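Local coordinates for protein saframycin Mx1 synthetase B (Legionella pneumophila subsp. pneumophila, PDB 3KXW) that is an AMP-binding enzyme of the ANL superfamily, a fatty acid AMP ligase by name, and binds 5'-O-[(S)-(dodecanoyloxy)(hydroxy)phosphoryl]adenosine in its ligand pocket, at residues F269-C274 against A294-E299; Y273-I278 against E307-A312. All coordinates share one frame; numbering follows the deposited sequence.

Contact 1: residues F269-C274 against A294-E299; sequences FAYDYC and AFNGAE. With 1ZZ (5'-O-[(S)-(dodecanoyloxy)(hydroxy)phosphoryl]adenosine), chain B.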
loop_
_atom_site.group_PDB
_atom_site.type_symbol
_atom_site.label_atom_id
_atom_site.label_comp_id
_atom_site.label_asym_id
_atom_site.label_seq_id
_atom_site.Cartn_x
_atom_site.Cartn_y
_atom_site.Cartn_z
ATOM N N PHE A 269 1.833 -9.833 4.169
ATOM C CA PHE A 269 2.480 -10.825 3.290
ATOM C C PHE A 269 4.021 -10.725 3.245
ATOM O O PHE A 269 4.719 -11.729 3.036
ATOM C CB PHE A 269 1.938 -10.721 1.858
ATOM C CG PHE A 269 2.683 -9.729 1.018
ATOM C CD1 PHE A 269 3.813 -10.111 0.316
ATOM C CD2 PHE A 269 2.263 -8.399 0.954
ATOM C CE1 PHE A 269 4.531 -9.197 -0.432
ATOM C CE2 PHE A 269 2.980 -7.483 0.199
ATOM C CZ PHE A 269 4.112 -7.887 -0.492
ATOM N N ALA A 270 4.558 -9.515 3.401
ATOM C CA ALA A 270 5.987 -9.334 3.147
ATOM C C ALA A 270 6.858 -10.008 4.217
ATOM O O ALA A 270 8.010 -10.402 3.949
ATOM C CB ALA A 270 6.332 -7.837 3.005
ATOM N N TYR A 271 6.312 -10.157 5.420
ATOM C CA TYR A 271 7.018 -10.877 6.471
ATOM C C TYR A 271 7.108 -12.381 6.108
ATOM O O TYR A 271 8.158 -13.009 6.256
ATOM C CB TYR A 271 6.394 -10.595 7.859
ATOM C CG TYR A 271 6.493 -9.121 8.266
ATOM C CD1 TYR A 271 7.699 -8.575 8.672
ATOM C CD2 TYR A 271 5.382 -8.291 8.220
ATOM C CE1 TYR A 271 7.815 -7.230 9.028
ATOM C CE2 TYR A 271 5.476 -6.942 8.566
ATOM C CZ TYR A 271 6.693 -6.420 8.967
ATOM O OH TYR A 271 6.795 -5.102 9.308
ATOM N N ASP A 272 6.023 -12.935 5.586
ATOM C CA ASP A 272 6.025 -14.314 5.126
ATOM C C ASP A 272 6.980 -14.483 3.974
ATOM O O ASP A 272 7.639 -15.505 3.846
ATOM C CB ASP A 272 4.641 -14.734 4.658
ATOM C CG ASP A 272 3.698 -15.005 5.810
ATOM O OD1 ASP A 272 4.084 -15.718 6.754
ATOM O OD2 ASP A 272 2.577 -14.485 5.762
ATOM N N TYR A 273 7.037 -13.469 3.119
ATOM C CA TYR A 273 7.877 -13.527 1.932
ATOM C C TYR A 273 9.353 -13.593 2.329
ATOM O O TYR A 273 10.129 -14.337 1.720
ATOM C CB TYR A 273 7.587 -12.316 1.046
ATOM C CG TYR A 273 8.173 -12.378 -0.339
ATOM C CD1 TYR A 273 7.636 -13.192 -1.330
ATOM C CD2 TYR A 273 9.256 -11.598 -0.659
ATOM C CE1 TYR A 273 8.205 -13.228 -2.622
ATOM C CE2 TYR A 273 9.801 -11.614 -1.905
ATOM C CZ TYR A 273 9.293 -12.420 -2.886
ATOM O OH TYR A 273 9.933 -12.357 -4.118
ATOM N N CYS A 274 9.732 -12.797 3.332
ATOM C CA CYS A 274 11.085 -12.886 3.913
ATOM C C CYS A 274 11.402 -14.263 4.476
ATOM O O CYS A 274 12.463 -14.821 4.202
ATOM C CB CYS A 274 11.270 -11.861 5.023
ATOM S SG CYS A 274 11.419 -10.152 4.445
ATOM N N ALA A 294 8.098 -2.491 13.741
ATOM C CA ALA A 294 7.935 -3.214 12.474
ATOM C C ALA A 294 6.447 -3.216 12.203
ATOM O O ALA A 294 5.718 -4.107 12.691
ATOM C CB ALA A 294 8.454 -4.634 12.606
ATOM N N PHE A 295 5.961 -2.206 11.473
ATOM C CA PHE A 295 4.505 -2.077 11.363
ATOM C C PHE A 295 3.927 -3.056 10.348
ATOM O O PHE A 295 4.615 -3.486 9.417
ATOM C CB PHE A 295 4.058 -0.630 11.119
ATOM C CG PHE A 295 4.520 -0.070 9.800
ATOM C CD1 PHE A 295 5.686 0.681 9.717
ATOM C CD2 PHE A 295 3.767 -0.285 8.655
ATOM C CE1 PHE A 295 6.115 1.194 8.490
ATOM C CE2 PHE A 295 4.186 0.225 7.431
ATOM C CZ PHE A 295 5.344 0.955 7.342
ATOM N N ASN A 296 2.687 -3.453 10.593
ATOM C CA ASN A 296 2.027 -4.455 9.795
ATOM C C ASN A 296 0.601 -3.977 9.582
ATOM O O ASN A 296 -0.225 -4.051 10.493
ATOM C CB ASN A 296 2.043 -5.790 10.546
ATOM C CG ASN A 296 1.511 -6.934 9.721
ATOM O OD1 ASN A 296 0.923 -6.734 8.658
ATOM N ND2 ASN A 296 1.684 -8.153 10.226
ATOM N N GLY A 297 0.326 -3.477 8.381
ATOM C CA GLY A 297 -0.989 -2.953 8.044
ATOM C C GLY A 297 -1.244 -2.995 6.543
ATOM O O GLY A 297 -0.303 -3.161 5.765
ATOM N N ALA A 298 -2.511 -2.795 6.168
ATOM C CA ALA A 298 -3.007 -2.669 4.794
ATOM C C ALA A 298 -3.780 -3.907 4.351
ATOM O O ALA A 298 -4.462 -3.901 3.316
ATOM C CB ALA A 298 -1.909 -2.314 3.793
ATOM N N GLU A 299 -3.680 -4.965 5.145
ATOM C CA GLU A 299 -4.407 -6.196 4.862
ATOM C C GLU A 299 -4.487 -7.001 6.140
ATOM O O GLU A 299 -3.897 -6.624 7.144
ATOM C CB GLU A 299 -3.705 -7.004 3.769
ATOM C CG GLU A 299 -2.365 -7.594 4.209
ATOM C CD GLU A 299 -1.631 -8.254 3.053
ATOM O OE1 GLU A 299 -1.960 -7.942 1.890
ATOM O OE2 GLU A 299 -0.747 -9.081 3.303
HETATM P P 1ZZ B . -6.010 1.439 1.227
HETATM C C1 1ZZ B . 5.551 5.416 9.262
HETATM N N1 1ZZ B . -6.852 -3.022 5.778
HETATM O O1 1ZZ B . -4.074 -0.004 3.415
HETATM C C2 1ZZ B . 4.569 4.340 8.779
HETATM N N2 1ZZ B . -5.421 -2.332 7.352
HETATM O O2 1ZZ B . -4.847 1.919 2.316
HETATM C C3 1ZZ B . 3.151 4.572 9.317
HETATM N N3 1ZZ B . -7.641 -5.225 6.961
HETATM O O3 1ZZ B . -6.940 2.530 1.022
HETATM C C4 1ZZ B . 2.121 3.778 8.499
HETATM N N4 1ZZ B . -6.517 -5.541 9.070
HETATM O O4 1ZZ B . -5.267 1.050 -0.152
HETATM C C5 1ZZ B . 0.780 3.606 9.231
HETATM N N5 1ZZ B . -5.006 -4.035 10.021
HETATM O O5 1ZZ B . -6.806 0.072 1.757
HETATM C C6 1ZZ B . -0.119 2.697 8.380
HETATM O O6 1ZZ B . -7.107 -2.186 3.456
HETATM C C7 1ZZ B . -1.490 2.179 8.880
HETATM O O7 1ZZ B . -9.756 -3.145 4.187
HETATM C C8 1ZZ B . -2.271 1.158 8.029
HETATM O O8 1ZZ B . -10.128 -0.697 4.125
HETATM C C9 1ZZ B . -3.050 1.906 6.936
HETATM C C10 1ZZ B . -3.280 1.087 5.643
HETATM C C11 1ZZ B . -3.820 2.051 4.549
HETATM C C12 1ZZ B . -4.679 1.241 3.560
HETATM C C13 1ZZ B . -7.408 0.028 3.032
HETATM C C14 1ZZ B . -7.973 -1.233 3.247
HETATM C C15 1ZZ B . -8.966 -1.266 4.465
HETATM C C16 1ZZ B . -9.048 -2.541 4.799
HETATM C C17 1ZZ B . -7.661 -2.938 4.647
HETATM C C18 1ZZ B . -5.901 -2.011 6.210
HETATM C C19 1ZZ B . -6.028 -3.646 7.721
HETATM C C20 1ZZ B . -6.894 -4.005 6.819
HETATM C C21 1ZZ B . -7.440 -5.989 8.008
HETATM C C22 1ZZ B . -5.875 -4.494 8.967
#
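Tyr271, on helix 269-277, reaches across to strand 293-296 and sets its hydroxyl on the backbone of Phe295. The two elements belong to a beta-alpha-beta crossover in which strand 263-266 leads into the helix and pairs in parallel with strand 293-296. Tyr271 OH donates to Phe295 O over 2.7 Å. The carbonyl is approached from above its plane, 42° out of it, and not along a lone pair. CG of Tyr271 lies anti to its carbonyl carbon (chi1 -63°), which directs the ring at the strand; there CE2 rests 4.1 Å from Asn296 CB, and OH lies 3.7 Å from Ala294 CB. The Asn296 amide slides past the ring, and its ND2 hydrogen-bonds to Asn268 OD1. Trp252, Phe309 and Phe323 pack round the same tyrosine ring.

Beyond the strand, Glu299 turns back toward the helix, its chain extended beyond CG. This residue, with Phe295 and Ala298, lines the pocket of the bound 1ZZ, whose C2 lies over one face of the Phe295 ring. Glu299 OE2 stands at the edge of the Phe269 ring, 3.5 Å from Phe269 CB, and accepts the backbone N-H of Phe269 nearly along its C-O axis, with Phe269 N 2.8 Å away.

Contact 2: residues Y273-I278 against E307-A312; sequences YCVKRI and EHFYQA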
loop_
_atom_site.group_PDB
_atom_site.type_symbol
_atom_site.label_atom_id
_atom_site.label_comp_id
_atom_site.label_asym_id
_atom_site.label_seq_id
_atom_site.Cartn_x
_atom_site.Cartn_y
_atom_site.Cartn_z
ATOM N N TYR A 273 7.037 -13.469 3.119
ATOM C CA TYR A 273 7.877 -13.527 1.932
ATOM C C TYR A 273 9.353 -13.593 2.329
ATOM O O TYR A 273 10.129 -14.337 1.720
ATOM C CB TYR A 273 7.587 -12.316 1.046
ATOM C CG TYR A 273 8.173 -12.378 -0.339
ATOM C CD1 TYR A 273 7.636 -13.192 -1.330
ATOM C CD2 TYR A 273 9.256 -11.598 -0.659
ATOM C CE1 TYR A 273 8.205 -13.228 -2.622
ATOM C CE2 TYR A 273 9.801 -11.614 -1.905
ATOM C CZ TYR A 273 9.293 -12.420 -2.886
ATOM O OH TYR A 273 9.933 -12.357 -4.118
ATOM N N CYS A 274 9.732 -12.797 3.332
ATOM C CA CYS A 274 11.085 -12.886 3.913
ATOM C C CYS A 274 11.402 -14.263 4.476
ATOM O O CYS A 274 12.463 -14.821 4.202
ATOM C CB CYS A 274 11.270 -11.861 5.023
ATOM S SG CYS A 274 11.419 -10.152 4.445
ATOM N N VAL A 275 10.476 -14.806 5.262
ATOM C CA VAL A 275 10.673 -16.131 5.831
ATOM C C VAL A 275 10.864 -17.172 4.729
ATOM O O VAL A 275 11.745 -18.031 4.814
ATOM C CB VAL A 275 9.491 -16.525 6.737
ATOM C CG1 VAL A 275 9.518 -18.037 7.071
ATOM C CG2 VAL A 275 9.501 -15.696 8.007
ATOM N N LYS A 276 10.019 -17.103 3.710
ATOM C CA LYS A 276 10.043 -18.082 2.636
ATOM C C LYS A 276 11.309 -18.006 1.769
ATOM O O LYS A 276 11.841 -19.045 1.334
ATOM C CB LYS A 276 8.812 -17.928 1.748
ATOM C CG LYS A 276 8.667 -19.087 0.779
ATOM C CD LYS A 276 7.249 -19.478 0.616
ATOM C CE LYS A 276 7.125 -20.895 0.074
ATOM N NZ LYS A 276 6.844 -21.855 1.156
ATOM N N ARG A 277 11.777 -16.782 1.517
ATOM C CA ARG A 277 12.818 -16.532 0.509
ATOM C C ARG A 277 14.252 -16.527 1.058
ATOM O O ARG A 277 15.200 -16.682 0.299
ATOM C CB ARG A 277 12.576 -15.199 -0.212
ATOM C CG ARG A 277 11.426 -15.190 -1.265
ATOM C CD ARG A 277 11.752 -15.946 -2.558
ATOM N NE ARG A 277 12.907 -15.400 -3.273
ATOM C CZ ARG A 277 12.843 -14.531 -4.276
ATOM N NH1 ARG A 277 11.678 -14.094 -4.725
ATOM N NH2 ARG A 277 13.961 -14.107 -4.847
ATOM N N ILE A 278 14.416 -16.310 2.353
ATOM C CA ILE A 278 15.759 -16.100 2.910
ATOM C C ILE A 278 16.290 -17.359 3.600
ATOM O O ILE A 278 15.794 -17.767 4.640
ATOM C CB ILE A 278 15.769 -14.885 3.862
ATOM C CG1 ILE A 278 15.303 -13.630 3.098
ATOM C CG2 ILE A 278 17.154 -14.685 4.490
ATOM C CD1 ILE A 278 15.234 -12.380 3.937
ATOM N N GLU A 307 4.789 -14.742 14.051
ATOM C CA GLU A 307 5.508 -15.707 14.870
ATOM C C GLU A 307 6.583 -16.369 14.017
ATOM O O GLU A 307 7.699 -16.522 14.481
ATOM C CB GLU A 307 4.552 -16.718 15.510
ATOM C CG GLU A 307 5.208 -17.902 16.238
ATOM C CD GLU A 307 6.046 -17.531 17.459
ATOM O OE1 GLU A 307 5.986 -16.392 17.956
ATOM O OE2 GLU A 307 6.784 -18.416 17.942
ATOM N N HIS A 308 6.245 -16.734 12.772
ATOM C CA HIS A 308 7.218 -17.289 11.826
ATOM C C HIS A 308 8.378 -16.344 11.617
ATOM O O HIS A 308 9.524 -16.765 11.595
ATOM C CB HIS A 308 6.605 -17.550 10.453
ATOM C CG HIS A 308 5.753 -18.776 10.375
ATOM N ND1 HIS A 308 5.192 -19.208 9.196
ATOM C CD2 HIS A 308 5.362 -19.657 11.326
ATOM C CE1 HIS A 308 4.488 -20.305 9.419
ATOM N NE2 HIS A 308 4.571 -20.597 10.705
ATOM N N PHE A 309 8.072 -15.063 11.442
ATOM C CA PHE A 309 9.109 -14.076 11.194
ATOM C C PHE A 309 9.992 -13.896 12.427
ATOM O O PHE A 309 11.215 -13.781 12.327
ATOM C CB PHE A 309 8.488 -12.727 10.808
ATOM C CG PHE A 309 9.501 -11.726 10.351
ATOM C CD1 PHE A 309 9.883 -11.679 9.023
ATOM C CD2 PHE A 309 10.085 -10.854 11.252
ATOM C CE1 PHE A 309 10.836 -10.753 8.569
ATOM C CE2 PHE A 309 11.050 -9.936 10.821
ATOM C CZ PHE A 309 11.411 -9.877 9.477
ATOM N N TYR A 310 9.356 -13.890 13.590
ATOM C CA TYR A 310 10.095 -13.709 14.829
ATOM C C TYR A 310 11.069 -14.861 15.036
ATOM O O TYR A 310 12.239 -14.632 15.324
ATOM C CB TYR A 310 9.152 -13.598 16.025
ATOM C CG TYR A 310 9.889 -13.769 17.332
ATOM C CD1 TYR A 310 10.842 -12.839 17.740
ATOM C CD2 TYR A 310 9.656 -14.862 18.140
ATOM C CE1 TYR A 310 11.536 -12.993 18.943
ATOM C CE2 TYR A 310 10.346 -15.024 19.335
ATOM C CZ TYR A 310 11.266 -14.092 19.733
ATOM O OH TYR A 310 11.943 -14.286 20.922
ATOM N N GLN A 311 10.592 -16.092 14.855
ATOM C CA GLN A 311 11.455 -17.265 15.009
ATOM C C GLN A 311 12.604 -17.263 13.983
ATOM O O GLN A 311 13.730 -17.660 14.288
ATOM C CB GLN A 311 10.646 -18.570 14.918
ATOM C CG GLN A 311 9.647 -18.811 16.064
ATOM C CD GLN A 311 10.331 -18.886 17.414
ATOM O OE1 GLN A 311 11.511 -19.228 17.499
ATOM N NE2 GLN A 311 9.609 -18.539 18.465
ATOM N N ALA A 312 12.316 -16.811 12.768
ATOM C CA ALA A 312 13.323 -16.768 11.709
ATOM C C ALA A 312 14.428 -15.722 11.929
ATOM O O ALA A 312 15.549 -15.891 11.430
ATOM C CB ALA A 312 12.646 -16.564 10.328
#
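Val275 presses one methyl, CG2, into a shallow hollow on helix 303-313, the main bump of this helix-helix contact in the AMP-binding domain. The hollow is made by successive turns of the second helix. Its floor is backbone, with Phe309 CA 3.6 Å and His308 O 3.7 Å from Val275 CG2, and its far wall is Ala312, whose CB comes to 4.0 Å from the same methyl. Because the floor is backbone and the wall only an alanine methyl, the helices come close here: the CA atoms of Val275 and Phe309 stand 6.0 Å apart. The segment axes approach to 9.4 Å and cross at 50°. Val275 CG1 is anti to the backbone N (chi1 166°), an orientation in which CG2 becomes the branch that enters the hollow.

A second bump comes from the other helix. Phe309 leaves its backbone beside Val275, and its ring swings toward helix 269-277, where CE1 meets Cys274 CB at 3.7 Å. The cysteine methylene thus lies at the edge of the ring, in its plane, while Val275 CG2 stands obliquely to it. Phe313 and Phe318 also pack against this ring. On another side of the methyl, His308 CB rests against Val275 CG2, while its imidazole leads away and the side chain touches Ile581.

Gln311 NE2 hydrogen-bonds to Glu307 OE2 one turn away on helix 303-313, clear of the valine, and Glu307 also forms a salt bridge with Lys320. The contact between the helices itself is apolar, resting on the fit of methyl, methylene and ring. Even the carbonyl touched by the valine has a partner of its own: His308 O accepts the N-H of Ala312, so the methyl covers an oxygen already satisfied within its helix.

In the fold
Both contacts start from helix 269-277 and sit about 10 Å apart, between centres. Contact 1 is the buried one: residues 269-274 of the helix lie against strand 293-296 and the ligand-lining residues beyond it, held by two hydrogen bonds, each pairing a side chain with a backbone atom. Contact 2, farther from the centre of the chain and only partly buried, sets Cys274 and Val275, near the helix's C-terminal end, against helix 303-313, the next helix after that strand, and relies on apolar surfaces. Phe309 joins the two, its CD1 lying 3.5 Å from Tyr271 O. Contact 2 also lies by the C-terminal end of the chain, where Lys276 makes a cation-pi contact with Trp576.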